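Local coordinates for triosephosphate isomerase (Trichomonas vaginalis, PDB 4O4V), which probably catalyses the interconversion of D-glyceraldehyde 3-phosphate and dihydroxyacetone phosphate in glycolysis and gluconeogenesis, acting as a homodimeric TIM barrel, at residues E21-M26 against A235-G240; V36-A41 against K56-S61. One frame throughout, in Å; residues are numbered along the deposited sequence. Where two conformers were deposited one is given.

Interaction 1: residues E21-M26 against A235-G240; sequences EKLIEM and ASLEPG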
# COMPACT_ATOMS: atom_id res chain seq x y z
N GLU A 21 -2.31 16.16 11.30
CA GLU A 21 -1.57 17.31 11.81
C GLU A 21 -1.98 17.65 13.23
O GLU A 21 -1.13 18.03 14.04
CB GLU A 21 -1.71 18.50 10.87
CG GLU A 21 -0.96 18.32 9.55
CD GLU A 21 -1.27 19.37 8.51
OE1 GLU A 21 -2.32 20.04 8.61
OE2 GLU A 21 -0.45 19.51 7.59
N LYS A 22 -3.26 17.55 13.55
CA LYS A 22 -3.71 17.79 14.92
C LYS A 22 -3.10 16.78 15.88
O LYS A 22 -2.69 17.12 16.99
CB LYS A 22 -5.24 17.74 14.96
N LEU A 23 -3.06 15.51 15.48
CA LEU A 23 -2.48 14.48 16.32
C LEU A 23 -1.00 14.77 16.56
O LEU A 23 -0.49 14.63 17.68
CB LEU A 23 -2.65 13.13 15.65
CG LEU A 23 -2.09 11.89 16.34
CD1 LEU A 23 -2.48 11.85 17.80
CD2 LEU A 23 -2.61 10.67 15.62
N ILE A 24 -0.28 15.16 15.52
CA ILE A 24 1.12 15.50 15.65
C ILE A 24 1.33 16.65 16.63
O ILE A 24 2.24 16.63 17.46
CB ILE A 24 1.73 15.84 14.29
CG1 ILE A 24 1.79 14.59 13.42
CG2 ILE A 24 3.14 16.44 14.44
CD1 ILE A 24 1.94 14.89 11.91
N GLU A 25 0.50 17.68 16.54
CA GLU A 25 0.62 18.80 17.48
C GLU A 25 0.48 18.32 18.92
O GLU A 25 1.24 18.77 19.81
CB GLU A 25 -0.44 19.85 17.16
N MET A 26 -0.44 17.41 19.19
CA MET A 26 -0.62 16.89 20.55
C MET A 26 0.57 16.07 21.01
O MET A 26 1.01 16.18 22.15
CB MET A 26 -1.89 16.06 20.62
CG MET A 26 -2.18 15.40 21.99
SD MET A 26 -1.30 13.87 22.39
CE MET A 26 -2.07 12.69 21.32
N ALA A 235 -4.94 3.33 21.02
CA ALA A 235 -4.50 4.39 21.92
C ALA A 235 -3.44 5.31 21.31
O ALA A 235 -3.20 6.39 21.82
CB ALA A 235 -4.06 3.84 23.25
N SER A 236 -2.79 4.85 20.24
CA SER A 236 -1.84 5.66 19.47
C SER A 236 -2.43 6.99 19.01
O SER A 236 -1.72 7.98 18.88
CB SER A 236 -1.30 4.90 18.24
OG SER A 236 -0.71 3.66 18.58
N LEU A 237 -3.73 7.00 18.74
CA LEU A 237 -4.45 8.12 18.16
C LEU A 237 -5.01 9.03 19.25
O LEU A 237 -5.73 9.98 18.95
CB LEU A 237 -5.62 7.59 17.31
CG LEU A 237 -5.22 6.63 16.18
CD1 LEU A 237 -6.45 6.02 15.53
CD2 LEU A 237 -4.40 7.36 15.14
N GLU A 238 -4.66 8.77 20.50
CA GLU A 238 -5.33 9.40 21.66
C GLU A 238 -4.29 9.97 22.62
O GLU A 238 -3.15 9.54 22.62
CB GLU A 238 -6.16 8.35 22.42
CG GLU A 238 -7.22 7.65 21.58
CD GLU A 238 -7.95 6.53 22.32
OE1 GLU A 238 -7.36 5.85 23.20
OE2 GLU A 238 -9.15 6.32 22.00
N PRO A 239 -4.70 10.90 23.50
CA PRO A 239 -3.73 11.40 24.49
C PRO A 239 -3.15 10.30 25.39
O PRO A 239 -2.02 10.43 25.89
CB PRO A 239 -4.53 12.43 25.30
CG PRO A 239 -5.63 12.84 24.39
CD PRO A 239 -5.96 11.65 23.52
N GLY A 240 -3.87 9.21 25.56
CA GLY A 240 -3.39 8.09 26.37
C GLY A 240 -2.11 7.44 25.84
O GLY A 240 -1.44 6.71 26.59
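L23 and M26, one helical turn apart on the helix, reach across to the backbone and side chains of residues 236-239, and between them they make every close approach of the contact. The two methyl groups of L23 divide the work. CD2 meets the methyl CD2 of L237 at 3.8 Å, the sole apolar side-chain pair, while CD1 lies against main chain, 4.1 Å from S236 O and 3.9 Å from L237 O. The L23 and L237 side chains run at a slant to one another, and they arrive differently: L23 leaves its helix pointing at the other segment, whereas L237 starts out away from it and brings its CD2 branch back to the helix.

M26 carries the second half. Its CG stands anti to the backbone N (chi1 178°), which extends the chain outward from the helix; bends at chi2 and chi3 then fold the terminal methyl over the loop. CE ends 3.6 Å from E238 O and 3.8 Å from P239 CA, with SD 4.1 Å from that same CA. The thioether therefore covers the E238 carbonyl and P239 CA, while CB, CG and CD of the proline stay farther off. M26 was modelled in two conformers, so this pose describes one of them. With 194 Å² buried in total and no polar bond between the segments, the interface is a small van der Waals one near the surface.

S236 directs its OG to G233 O, within its own loop, and W10 is touched by L23, S236 and L237 alike. On the helix, I24 faces helix 47-53 instead. Helix 17-28 thus sits between helix 47-53 and the 3-10 turn that leads from strand 229-232 into helix 240-246.

Interaction 2: residues V36-A41 against K56-S61; sequences VEVVVA and KDWKVS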
# COMPACT_ATOMS: atom_id res chain seq x y z
N VAL A 36 13.02 6.16 26.97
CA VAL A 36 12.18 5.37 26.08
C VAL A 36 12.44 5.79 24.65
O VAL A 36 12.68 6.98 24.35
CB VAL A 36 10.69 5.52 26.47
CG1 VAL A 36 10.24 7.00 26.52
CG2 VAL A 36 9.78 4.70 25.59
N GLU A 37 12.44 4.82 23.76
CA GLU A 37 12.57 5.02 22.32
C GLU A 37 11.18 4.98 21.71
O GLU A 37 10.50 3.95 21.84
CB GLU A 37 13.48 3.94 21.73
CG GLU A 37 13.70 4.01 20.23
CD GLU A 37 14.73 3.04 19.71
OE1 GLU A 37 15.26 2.25 20.50
OE2 GLU A 37 15.02 3.09 18.50
N VAL A 38 10.74 6.06 21.10
CA VAL A 38 9.38 6.18 20.58
C VAL A 38 9.39 6.28 19.09
O VAL A 38 10.13 7.10 18.50
CB VAL A 38 8.65 7.39 21.20
CG1 VAL A 38 7.19 7.44 20.73
CG2 VAL A 38 8.75 7.38 22.73
N VAL A 39 8.55 5.48 18.45
CA VAL A 39 8.41 5.45 17.01
C VAL A 39 6.92 5.59 16.71
O VAL A 39 6.09 5.00 17.43
CB VAL A 39 9.01 4.15 16.49
CG1 VAL A 39 8.74 3.92 15.02
CG2 VAL A 39 10.51 4.11 16.72
N VAL A 40 6.56 6.33 15.67
CA VAL A 40 5.17 6.55 15.28
C VAL A 40 5.01 6.11 13.84
O VAL A 40 5.69 6.64 12.95
CB VAL A 40 4.77 8.01 15.42
CG1 VAL A 40 3.31 8.19 15.01
CG2 VAL A 40 5.00 8.50 16.88
N ALA A 41 4.12 5.13 13.62
CA ALA A 41 3.86 4.57 12.28
C ALA A 41 2.53 5.09 11.75
O ALA A 41 1.52 5.08 12.47
CB ALA A 41 3.84 3.06 12.33
N LYS A 56 11.62 15.75 16.80
CA LYS A 56 12.78 15.05 16.26
C LYS A 56 13.44 14.08 17.22
O LYS A 56 14.32 13.31 16.81
CB LYS A 56 13.82 16.07 15.77
N ASP A 57 13.04 14.10 18.49
CA ASP A 57 13.49 13.08 19.42
C ASP A 57 12.75 11.73 19.28
O ASP A 57 13.12 10.76 19.92
CB ASP A 57 13.45 13.58 20.87
CG ASP A 57 12.07 14.01 21.35
OD1 ASP A 57 11.25 14.49 20.55
OD2 ASP A 57 11.78 13.87 22.56
N TRP A 58 11.69 11.70 18.49
CA TRP A 58 10.99 10.47 18.12
C TRP A 58 11.28 10.19 16.66
O TRP A 58 11.80 11.05 15.93
CB TRP A 58 9.51 10.65 18.34
CG TRP A 58 9.07 10.83 19.76
CD1 TRP A 58 9.86 10.94 20.88
CD2 TRP A 58 7.72 10.86 20.23
NE1 TRP A 58 9.06 11.07 22.00
CE2 TRP A 58 7.74 11.01 21.63
CE3 TRP A 58 6.50 10.77 19.58
CZ2 TRP A 58 6.57 11.09 22.37
CZ3 TRP A 58 5.34 10.84 20.31
CH2 TRP A 58 5.37 11.00 21.68
N LYS A 59 10.96 9.00 16.20
CA LYS A 59 11.17 8.62 14.80
C LYS A 59 9.89 8.16 14.15
O LYS A 59 8.99 7.62 14.80
CB LYS A 59 12.24 7.53 14.70
CG LYS A 59 13.63 7.99 15.07
CD LYS A 59 14.20 8.95 14.10
CE LYS A 59 15.67 9.26 14.45
NZ LYS A 59 16.28 10.24 13.53
N VAL A 60 9.81 8.35 12.85
CA VAL A 60 8.68 7.94 12.02
C VAL A 60 8.91 6.54 11.47
O VAL A 60 10.04 6.15 11.15
CB VAL A 60 8.52 8.99 10.90
CG1 VAL A 60 7.40 8.62 9.95
CG2 VAL A 60 8.22 10.35 11.47
N SER A 61 7.82 5.80 11.29
CA SER A 61 7.84 4.48 10.69
C SER A 61 6.77 4.31 9.64
O SER A 61 5.65 4.81 9.77
CB SER A 61 7.58 3.43 11.78
OG SER A 61 7.65 2.10 11.31
O HOH W 1 12.58 8.38 21.23
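V38 lies over a face of the W58 indole: CG1 stands 3.6 Å from the centroid of the six-membered ring, only 14° off its normal, a CH-pi contact. CG1 is anti to the backbone N (chi1 -176°); CB then sits over the five-membered ring and CG2 reaches past its border, 3.8 Å from W58 NE1. V40 adds CG2 at 3.8 Å from W58 CE3, approaching obliquely.

Three backbone hydrogen bonds set this register. K59 N gives to V38 O (3.1 Å) in the carbonyl plane, V40 N to K59 O (2.9 Å), and S61 N to V40 O (2.8 Å) from well above the carbonyl plane. V39, A41, K59 and S61 project to one face of the sheet, where V39 CG1 presses closely on S61 CB at 3.5 Å; V40 and V60 take the other. A water accepts from V38 N and donates to D57 O, and so bridges the two backbones.

Further out, F241 and V245 pack on V38, I242 and a cation-pi contact from R55 hold W58, and K59 NZ pairs with E88. Parallel neighbours joined through helix 47-53, crossing at -37°, form one beta-alpha-beta unit of a TIM barrel.

From the N terminus, the chain passes through strand 5-9 into helix 17-28, whose residues 21-26 supply the first side of interaction 1. It then enters strand 37-41, runs through helix 47-53 and returns in strand 59-62, so interaction 2 closes a short loop with 14 residues between its segments. Interaction 1 closes much later, after 208 intervening residues, when the chain leaves strand 229-232. The short loop lies wholly within the long one, without crossing it. The centres of interactions 1 and 2 are about 13 Å apart and their nearest atoms about 6 Å. Interaction 2 joins adjacent barrel strands; interaction 1 brings the first helix to the last beta-alpha connection, and W10 and helix 240-246 neighbour both regions.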